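Local coordinates for odorant binding protein, antennal (Anopheles gambiae, PDB 3R1P) that probably binds hydrophobic odorant molecules in the mosquito antenna, and here holds a palmitic acid in its all-helical interior, at residues 12-17 and 122-127; 38-43 and 115-120. One frame throughout, in Å; residues are numbered along the deposited sequence.

Contact 1. Residues 12-17 and 122-127; sequences KPAKML and HLLVLE. With PLM (palmitic acid), chain G.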
ATOM      1  N   LYS A  12     -11.088 -10.765  -7.558  1.00 38.01           N
ATOM      2  CA  LYS A  12     -10.327 -12.017  -7.406  1.00 37.52           C
ATOM      3  C   LYS A  12      -8.817 -11.748  -7.213  1.00 40.35           C
ATOM      4  O   LYS A  12      -8.277 -12.206  -6.197  1.00 39.88           O
ATOM      5  CB  LYS A  12     -10.573 -12.981  -8.579  1.00 40.63           C
ATOM      6  CG  LYS A  12     -11.979 -13.549  -8.643  1.00 59.14           C
ATOM      7  CD  LYS A  12     -11.967 -15.063  -8.483  1.00 70.25           C
ATOM      8  CE  LYS A  12     -12.085 -15.824  -9.789  1.00 78.80           C
ATOM      9  NZ  LYS A  12     -10.979 -15.529 -10.747  1.00 85.81           N
ATOM     10  N   PRO A  13      -8.119 -10.989  -8.107  1.00 36.91           N
ATOM     11  CA  PRO A  13      -6.674 -10.775  -7.894  1.00 36.57           C
ATOM     12  C   PRO A  13      -6.283 -10.086  -6.595  1.00 40.49           C
ATOM     13  O   PRO A  13      -5.285 -10.472  -5.995  1.00 39.01           O
ATOM     14  CB  PRO A  13      -6.238  -9.947  -9.105  1.00 38.38           C
ATOM     15  CG  PRO A  13      -7.298 -10.125 -10.111  1.00 43.24           C
ATOM     16  CD  PRO A  13      -8.565 -10.356  -9.369  1.00 38.73           C
ATOM     17  N   ALA A  14      -7.043  -9.066  -6.168  1.00 38.59           N
ATOM     18  CA  ALA A  14      -6.753  -8.285  -4.961  1.00 38.70           C
ATOM     19  C   ALA A  14      -6.873  -9.071  -3.662  1.00 42.01           C
ATOM     20  O   ALA A  14      -6.132  -8.785  -2.721  1.00 41.92           O
ATOM     21  CB  ALA A  14      -7.642  -7.058  -4.914  1.00 39.78           C
ATOM     22  N   LYS A  15      -7.815 -10.050  -3.602  1.00 38.47           N
ATOM     23  CA  LYS A  15      -8.034 -10.907  -2.429  1.00 37.76           C
ATOM     24  C   LYS A  15      -6.827 -11.836  -2.212  1.00 42.58           C
ATOM     25  O   LYS A  15      -6.388 -12.044  -1.079  1.00 42.14           O
ATOM     26  CB  LYS A  15      -9.350 -11.715  -2.573  1.00 39.04           C
ATOM     27  CG  LYS A  15     -10.647 -10.889  -2.404  1.00 29.06           C
ATOM     28  CD  LYS A  15     -10.690  -9.976  -1.145  1.00 32.19           C
ATOM     29  CE  LYS A  15     -10.468 -10.705   0.169  1.00 32.64           C
ATOM     30  NZ  LYS A  15     -10.467  -9.776   1.324  1.00 35.19           N
ATOM     31  N   MET A  16      -6.308 -12.348  -3.344  1.00 40.67           N
ATOM     32  CA  MET A  16      -5.121 -13.189  -3.555  1.00 41.18           C
ATOM     33  C   MET A  16      -3.888 -12.457  -2.983  1.00 43.38           C
ATOM     34  O   MET A  16      -3.016 -13.076  -2.376  1.00 43.07           O
ATOM     35  CB  MET A  16      -4.919 -13.255  -5.070  1.00 44.21           C
ATOM     36  CG  MET A  16      -4.957 -14.590  -5.662  1.00 48.82           C
ATOM     37  SD  MET A  16      -4.585 -14.363  -7.409  1.00 54.29           S
ATOM     38  CE  MET A  16      -3.820 -15.784  -7.702  1.00 50.72           C
ATOM     39  N   LEU A  17      -3.810 -11.124  -3.263  1.00 38.68           N
ATOM     40  CA  LEU A  17      -2.747 -10.200  -2.870  1.00 38.40           C
ATOM     41  C   LEU A  17      -2.779  -9.885  -1.366  1.00 40.34           C
ATOM     42  O   LEU A  17      -1.729  -9.861  -0.731  1.00 38.48           O
ATOM     43  CB  LEU A  17      -2.917  -8.917  -3.716  1.00 38.65           C
ATOM     44  CG  LEU A  17      -1.696  -8.074  -4.072  1.00 43.57           C
ATOM     45  CD1 LEU A  17      -0.808  -8.759  -5.063  1.00 44.02           C
ATOM     46  CD2 LEU A  17      -2.119  -6.780  -4.720  1.00 46.25           C
ATOM     47  N   HIS A 122     -11.782  -1.463   0.780  1.00 25.00           N
ATOM     48  CA  HIS A 122     -12.876  -2.386   0.482  1.00 24.55           C
ATOM     49  C   HIS A 122     -12.449  -3.515  -0.469  1.00 29.20           C
ATOM     50  O   HIS A 122     -12.766  -4.678  -0.222  1.00 27.40           O
ATOM     51  CB  HIS A 122     -14.071  -1.636  -0.126  1.00 24.70           C
ATOM     52  CG  HIS A 122     -14.796  -0.734   0.832  1.00 26.98           C
ATOM     53  ND1 HIS A 122     -15.777   0.130   0.384  1.00 28.56           N
ATOM     54  CD2 HIS A 122     -14.648  -0.568   2.168  1.00 27.12           C
ATOM     55  CE1 HIS A 122     -16.218   0.764   1.459  1.00 26.90           C
ATOM     56  NE2 HIS A 122     -15.560   0.385   2.555  1.00 26.61           N
ATOM     57  N   LEU A 123     -11.743  -3.160  -1.557  1.00 27.53           N
ATOM     58  CA  LEU A 123     -11.291  -4.097  -2.592  1.00 28.00           C
ATOM     59  C   LEU A 123     -10.393  -5.203  -2.043  1.00 32.11           C
ATOM     60  O   LEU A 123     -10.586  -6.376  -2.375  1.00 31.51           O
ATOM     61  CB  LEU A 123     -10.566  -3.326  -3.718  1.00 28.34           C
ATOM     62  CG  LEU A 123      -9.997  -4.172  -4.864  1.00 34.14           C
ATOM     63  CD1 LEU A 123     -11.111  -4.771  -5.721  1.00 35.09           C
ATOM     64  CD2 LEU A 123      -9.030  -3.374  -5.708  1.00 37.52           C
ATOM     65  N   LEU A 124      -9.426  -4.824  -1.209  1.00 29.20           N
ATOM     66  CA  LEU A 124      -8.433  -5.729  -0.646  1.00 29.86           C
ATOM     67  C   LEU A 124      -8.941  -6.437   0.629  1.00 35.19           C
ATOM     68  O   LEU A 124      -8.727  -7.661   0.741  1.00 34.61           O
ATOM     69  CB  LEU A 124      -7.191  -4.918  -0.230  1.00 29.56           C
ATOM     70  CG  LEU A 124      -6.304  -4.407  -1.349  1.00 34.15           C
ATOM     71  CD1 LEU A 124      -5.526  -3.180  -0.909  1.00 33.48           C
ATOM     72  CD2 LEU A 124      -5.355  -5.506  -1.845  1.00 36.20           C
ATOM     73  N   VAL A 125      -9.511  -5.647   1.541  1.00 32.80           N
ATOM     74  CA  VAL A 125      -9.823  -6.116   2.889  1.00 32.77           C
ATOM     75  C   VAL A 125     -11.200  -6.773   3.125  1.00 36.43           C
ATOM     76  O   VAL A 125     -11.242  -7.716   3.900  1.00 36.60           O
ATOM     77  CB  VAL A 125      -9.349  -5.053   3.927  1.00 37.43           C
ATOM     78  CG1 VAL A 125      -9.365  -5.595   5.332  1.00 37.35           C
ATOM     79  CG2 VAL A 125      -7.930  -4.537   3.575  1.00 37.52           C
ATOM     80  N   LEU A 126     -12.294  -6.367   2.464  1.00 33.18           N
ATOM     81  CA  LEU A 126     -13.588  -7.023   2.708  1.00 33.31           C
ATOM     82  C   LEU A 126     -13.780  -8.252   1.812  1.00 37.29           C
ATOM     83  O   LEU A 126     -13.031  -8.441   0.846  1.00 36.85           O
ATOM     84  CB  LEU A 126     -14.773  -6.047   2.539  1.00 33.11           C
ATOM     85  CG  LEU A 126     -14.727  -4.747   3.317  1.00 37.37           C
ATOM     86  CD1 LEU A 126     -15.845  -3.839   2.910  1.00 37.06           C
ATOM     87  CD2 LEU A 126     -14.698  -4.972   4.825  1.00 39.78           C
ATOM     88  N   GLU A 127     -14.813  -9.074   2.129  1.00 34.04           N
ATOM     89  CA  GLU A 127     -15.163 -10.280   1.371  1.00 37.44           C
ATOM     90  C   GLU A 127     -15.636  -9.923  -0.052  1.00 42.47           C
ATOM     91  O   GLU A 127     -15.417 -10.731  -0.981  1.00 50.01           O
ATOM     92  CB  GLU A 127     -16.289 -11.052   2.077  1.00 38.77           C
ATOM     93  CG  GLU A 127     -15.890 -11.757   3.357  1.00 50.82           C
ATOM     94  CD  GLU A 127     -17.014 -12.541   4.015  1.00 76.34           C
ATOM     95  OE1 GLU A 127     -17.892 -13.068   3.292  1.00 71.70           O
ATOM     96  OE2 GLU A 127     -17.007 -12.648   5.265  1.00 71.36           O
ATOM     97  OXT GLU A 127     -16.242  -8.843  -0.232  1.00 57.17           O
TER
HETATM   98  C1  PLM G 128      -5.145  -6.381 -10.380  1.00 83.88           C
HETATM   99  O1  PLM G 128      -5.889  -6.869 -11.260  1.00 75.15           O
HETATM  100  O2  PLM G 128      -3.898  -6.493 -10.433  1.00 76.33           O
HETATM  101  C2  PLM G 128      -5.793  -5.634  -9.227  1.00 75.17           C
HETATM  102  C3  PLM G 128      -4.777  -5.145  -8.189  1.00 62.13           C
HETATM  103  C4  PLM G 128      -5.312  -3.983  -7.348  1.00 61.37           C
HETATM  104  C5  PLM G 128      -4.619  -3.905  -5.986  1.00 68.03           C
HETATM  105  C6  PLM G 128      -4.203  -2.479  -5.618  1.00 63.78           C
HETATM  106  C7  PLM G 128      -3.202  -2.461  -4.462  1.00 64.24           C
HETATM  107  C8  PLM G 128      -2.608  -1.072  -4.250  1.00 62.99           C
HETATM  108  C9  PLM G 128      -2.562  -0.679  -2.775  1.00 69.02           C
HETATM  109  CA  PLM G 128      -2.333   0.822  -2.616  1.00 50.43           C
HETATM  110  CB  PLM G 128      -2.506   1.275  -1.169  1.00 55.83           C
HETATM  111  CC  PLM G 128      -3.978   1.504  -0.842  1.00 59.09           C
HETATM  112  CD  PLM G 128      -4.177   2.630   0.172  1.00 66.02           C
HETATM  113  CE  PLM G 128      -3.889   2.241   1.625  1.00 64.49           C
HETATM  114  CF  PLM G 128      -3.815   0.736   1.882  1.00 61.08           C
HETATM  115  CG  PLM G 128      -5.194   0.130   2.035  1.00 50.82           C
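Leu123 meets helix 11-25 through its branch point: CG rests 3.7 Å from Ala14 CB. Its chi1 of 178° sets CG anti to the backbone N, and from there the branch reaches Ala14 and, with CD2, the fatty acid, 4.1 Å from palmitic acid C4. Leu17 CD2 approaches the same ligand from helix 11-25, 4.0 Å from C5. Consistent with the small side chain of Ala14, the helices are close here, with the CA atoms of Ala14 and Leu124 5.3 Å apart. Leu124 starts off away from helix 11-25, yet its CD2 turns back so that it lies 3.5 Å from Ala14 O, while the side chain also packs on Tyr49 and Leu53 of helix 44-56. The backbone of the same leucine supplies a polar contact, since Lys15 NZ donates to Leu124 O at 2.8 Å. Val125 O lies near that ammonium too, but at a poor angle for bonding. Leu126, where the chain leaves helical geometry, offers the second acceptor, with Lys15 NZ 2.9 Å from Leu126 O. Both donations come from above the carbonyl plane, 36° out of it at Leu124 and 61° at Leu126. The lysine chain, bent at chi2 and chi3, curls over the helix end to deliver them. Lys11 also hydrogen-bonds to Leu123 O and Leu126 O, consistent with positive charge placed near the negative end of the helix dipole. The two lysines thus hold the chain end on helix 11-25, beside the fatty-acid site of this PBP/GOBP fold.

Contact 2. Residues 38-43 and 115-120; sequences GTVPTA and DEVIKF. With PLM (palmitic acid), chain G.
Gly38 and Val117 form the tight part of this contact, where the loop backbone lies against the helix. Val117 points its side chain at the loop, and with chi1 at 178° its CG1 lies 3.4 Å from Gly38 O. CB and CG2 also lie near the same oxygen, which is thereby covered by the whole isopropyl group. Ile118 closes in beside it: its CG1 lies 3.5 Å from Gly38 N and is also its nearest atom to the glycine CA, with CD1 a little farther off. The backbones are close here, the CA atoms of Gly38 and Ile118 being 5.0 Å apart. Gly38 has a positive phi of 95°, a conformation in which a side chain would press on the preceding carbonyl oxygen; a CB would also stand close to Ile118 CD1. Farther along the loop the fit loosens. Val40 touches the helix with one methyl, CG2 being 3.9 Å from Val117 CG2, and the two side chains cross at about a right angle. Thr39 directs its side chain away from the helix on the exposed side, where OG1 is hydrogen-bonded to Asp37. On the helix, Phe120 serves the ligand instead of the loop: its CB lies 3.6 Å from palmitic acid CC, which sits obliquely to its ring, while C6 lies close to CD1 and CE1. Phe111 meets that ring edge-to-face and also packs against Val117. The irregular 38-43 segment, which connects helix 29-32 to helix 44-56, is thus laid over the early turns of helix 114-125, with Val40 reaching Tyr104, Val107 and Lys108 of helix 99-110 and Ile50 of helix 44-56.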
ATOM      1  N   GLY A  38     -11.058   5.479   6.128  1.00 23.27           N
ATOM      2  CA  GLY A  38     -10.154   6.238   5.265  1.00 23.00           C
ATOM      3  C   GLY A  38      -8.770   6.490   5.827  1.00 26.61           C
ATOM      4  O   GLY A  38      -7.961   7.155   5.175  1.00 25.51           O
ATOM      5  N   THR A  39      -8.477   5.979   7.036  1.00 23.10           N
ATOM      6  CA  THR A  39      -7.145   6.199   7.615  1.00 22.95           C
ATOM      7  C   THR A  39      -6.116   5.222   7.038  1.00 25.61           C
ATOM      8  O   THR A  39      -6.394   4.030   6.939  1.00 23.74           O
ATOM      9  CB  THR A  39      -7.168   6.125   9.145  1.00 37.12           C
ATOM     10  OG1 THR A  39      -7.685   4.880   9.556  1.00 45.21           O
ATOM     11  CG2 THR A  39      -7.973   7.243   9.794  1.00 35.66           C
ATOM     12  N   VAL A  40      -4.923   5.721   6.668  1.00 23.83           N
ATOM     13  CA  VAL A  40      -3.862   4.836   6.181  1.00 23.54           C
ATOM     14  C   VAL A  40      -3.320   4.119   7.431  1.00 30.33           C
ATOM     15  O   VAL A  40      -2.943   4.804   8.385  1.00 30.26           O
ATOM     16  CB  VAL A  40      -2.745   5.570   5.397  1.00 26.62           C
ATOM     17  CG1 VAL A  40      -1.634   4.594   4.984  1.00 25.76           C
ATOM     18  CG2 VAL A  40      -3.321   6.279   4.173  1.00 26.11           C
ATOM     19  N   PRO A  41      -3.365   2.762   7.485  1.00 29.04           N
ATOM     20  CA  PRO A  41      -2.899   2.051   8.698  1.00 29.86           C
ATOM     21  C   PRO A  41      -1.477   2.427   9.113  1.00 34.54           C
ATOM     22  O   PRO A  41      -0.601   2.571   8.253  1.00 32.83           O
ATOM     23  CB  PRO A  41      -3.052   0.578   8.326  1.00 31.85           C
ATOM     24  CG  PRO A  41      -4.078   0.557   7.239  1.00 35.96           C
ATOM     25  CD  PRO A  41      -3.829   1.810   6.454  1.00 31.14           C
ATOM     26  N   THR A  42      -1.271   2.639  10.429  1.00 32.38           N
ATOM     27  CA  THR A  42      -0.015   3.140  11.001  1.00 32.26           C
ATOM     28  C   THR A  42       0.841   2.153  11.784  1.00 36.61           C
ATOM     29  O   THR A  42       1.975   2.496  12.123  1.00 36.12           O
ATOM     30  CB  THR A  42      -0.275   4.410  11.825  1.00 42.23           C
ATOM     31  OG1 THR A  42      -1.159   4.100  12.905  1.00 45.77           O
ATOM     32  CG2 THR A  42      -0.828   5.552  10.988  1.00 39.92           C
ATOM     33  N   ALA A  43       0.328   0.947  12.083  1.00 34.32           N
ATOM     34  CA  ALA A  43       1.109  -0.052  12.821  1.00 34.63           C
ATOM     35  C   ALA A  43       2.420  -0.359  12.073  1.00 38.25           C
ATOM     36  O   ALA A  43       2.401  -0.384  10.837  1.00 38.14           O
ATOM     37  CB  ALA A  43       0.306  -1.331  12.997  1.00 35.29           C
ATOM     38  N   ASP A 115     -11.795   9.014   0.312  1.00 42.39           N
ATOM     39  CA  ASP A 115     -12.520   8.196  -0.664  1.00 42.14           C
ATOM     40  C   ASP A 115     -11.617   7.176  -1.367  1.00 43.09           C
ATOM     41  O   ASP A 115     -12.048   6.037  -1.580  1.00 42.02           O
ATOM     42  CB  ASP A 115     -13.219   9.086  -1.712  1.00 45.16           C
ATOM     43  CG  ASP A 115     -14.098  10.169  -1.113  1.00 62.35           C
ATOM     44  OD1 ASP A 115     -15.347  10.036  -1.193  1.00 63.57           O
ATOM     45  OD2 ASP A 115     -13.540  11.147  -0.557  1.00 70.70           O
ATOM     46  N   GLU A 116     -10.386   7.575  -1.732  1.00 37.55           N
ATOM     47  CA  GLU A 116      -9.453   6.659  -2.394  1.00 36.56           C
ATOM     48  C   GLU A 116      -8.972   5.558  -1.470  1.00 37.04           C
ATOM     49  O   GLU A 116      -9.009   4.392  -1.870  1.00 38.00           O
ATOM     50  CB  GLU A 116      -8.295   7.365  -3.118  1.00 38.30           C
ATOM     51  CG  GLU A 116      -7.684   8.553  -2.392  1.00 49.83           C
ATOM     52  CD  GLU A 116      -7.050   9.598  -3.281  1.00 67.73           C
ATOM     53  OE1 GLU A 116      -7.300   9.581  -4.509  1.00 64.89           O
ATOM     54  OE2 GLU A 116      -6.323  10.467  -2.748  1.00 58.06           O
ATOM     55  N   VAL A 117      -8.587   5.918  -0.220  1.00 30.37           N
ATOM     56  CA  VAL A 117      -8.162   4.931   0.781  1.00 28.40           C
ATOM     57  C   VAL A 117      -9.289   3.894   0.997  1.00 29.22           C
ATOM     58  O   VAL A 117      -9.021   2.696   0.928  1.00 26.46           O
ATOM     59  CB  VAL A 117      -7.665   5.577   2.108  1.00 31.78           C
ATOM     60  CG1 VAL A 117      -7.275   4.527   3.142  1.00 31.01           C
ATOM     61  CG2 VAL A 117      -6.489   6.520   1.855  1.00 31.98           C
ATOM     62  N   ILE A 118     -10.544   4.363   1.202  1.00 24.67           N
ATOM     63  CA  ILE A 118     -11.725   3.517   1.430  1.00 23.96           C
ATOM     64  C   ILE A 118     -11.962   2.506   0.282  1.00 27.55           C
ATOM     65  O   ILE A 118     -12.190   1.326   0.547  1.00 26.01           O
ATOM     66  CB  ILE A 118     -12.988   4.374   1.777  1.00 26.99           C
ATOM     67  CG1 ILE A 118     -12.826   5.055   3.152  1.00 27.50           C
ATOM     68  CG2 ILE A 118     -14.267   3.528   1.763  1.00 27.39           C
ATOM     69  CD1 ILE A 118     -13.893   6.158   3.514  1.00 30.42           C
ATOM     70  N   LYS A 119     -11.887   2.972  -0.975  1.00 25.41           N
ATOM     71  CA  LYS A 119     -12.069   2.134  -2.163  1.00 26.24           C
ATOM     72  C   LYS A 119     -11.063   0.981  -2.220  1.00 31.10           C
ATOM     73  O   LYS A 119     -11.482  -0.162  -2.404  1.00 30.11           O
ATOM     74  CB  LYS A 119     -12.027   2.974  -3.440  1.00 29.86           C
ATOM     75  CG  LYS A 119     -13.330   3.748  -3.673  1.00 48.47           C
ATOM     76  CD  LYS A 119     -13.238   4.667  -4.885  1.00 59.44           C
ATOM     77  CE  LYS A 119     -14.474   5.520  -5.048  1.00 66.22           C
ATOM     78  NZ  LYS A 119     -14.416   6.336  -6.288  1.00 70.58           N
ATOM     79  N   PHE A 120      -9.756   1.271  -1.998  1.00 28.75           N
ATOM     80  CA  PHE A 120      -8.705   0.249  -1.960  1.00 29.01           C
ATOM     81  C   PHE A 120      -8.882  -0.640  -0.730  1.00 31.24           C
ATOM     82  O   PHE A 120      -8.670  -1.855  -0.810  1.00 29.38           O
ATOM     83  CB  PHE A 120      -7.302   0.877  -1.986  1.00 31.45           C
ATOM     84  CG  PHE A 120      -6.899   1.385  -3.345  1.00 33.83           C
ATOM     85  CD1 PHE A 120      -6.509   0.500  -4.344  1.00 37.87           C
ATOM     86  CD2 PHE A 120      -6.892   2.745  -3.623  1.00 36.33           C
ATOM     87  CE1 PHE A 120      -6.132   0.967  -5.602  1.00 39.15           C
ATOM     88  CE2 PHE A 120      -6.533   3.210  -4.885  1.00 39.48           C
ATOM     89  CZ  PHE A 120      -6.151   2.318  -5.866  1.00 38.18           C
TER
HETATM   90  C1  PLM G 128      -5.145  -6.381 -10.380  1.00 83.88           C
HETATM   91  O1  PLM G 128      -5.889  -6.869 -11.260  1.00 75.15           O
HETATM   92  O2  PLM G 128      -3.898  -6.493 -10.433  1.00 76.33           O
HETATM   93  C2  PLM G 128      -5.793  -5.634  -9.227  1.00 75.17           C
HETATM   94  C3  PLM G 128      -4.777  -5.145  -8.189  1.00 62.13           C
HETATM   95  C4  PLM G 128      -5.312  -3.983  -7.348  1.00 61.37           C
HETATM   96  C5  PLM G 128      -4.619  -3.905  -5.986  1.00 68.03           C
HETATM   97  C6  PLM G 128      -4.203  -2.479  -5.618  1.00 63.78           C
HETATM   98  C7  PLM G 128      -3.202  -2.461  -4.462  1.00 64.24           C
HETATM   99  C8  PLM G 128      -2.608  -1.072  -4.250  1.00 62.99           C
HETATM  100  C9  PLM G 128      -2.562  -0.679  -2.775  1.00 69.02           C
HETATM  101  CA  PLM G 128      -2.333   0.822  -2.616  1.00 50.43           C
HETATM  102  CB  PLM G 128      -2.506   1.275  -1.169  1.00 55.83           C
HETATM  103  CC  PLM G 128      -3.978   1.504  -0.842  1.00 59.09           C
HETATM  104  CD  PLM G 128      -4.177   2.630   0.172  1.00 66.02           C
HETATM  105  CE  PLM G 128      -3.889   2.241   1.625  1.00 64.49           C
HETATM  106  CF  PLM G 128      -3.815   0.736   1.882  1.00 61.08           C
HETATM  107  CG  PLM G 128      -5.194   0.130   2.035  1.00 50.82           C

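Helix 114-125 is common to both contacts: residues 115-120 serve contact 2, and residues 122-127, just beyond them, serve contact 1. Their centres are about 14 Å apart, and they do not otherwise touch. Along the chain the order is 12-17, 38-43, 115-120, 122-127, so the pair in contact 2 falls within the span bounded by contact 1. The final helix is therefore joined to the N-terminal helix at its end and to the loop before helix 44-56 nearer its start. Both contribute residues that touch the palmitic acid, contact 1 toward its carboxyl end and contact 2, through Phe120, along the middle and toward the tail, consistent with helix 114-125 lining part of the binding site.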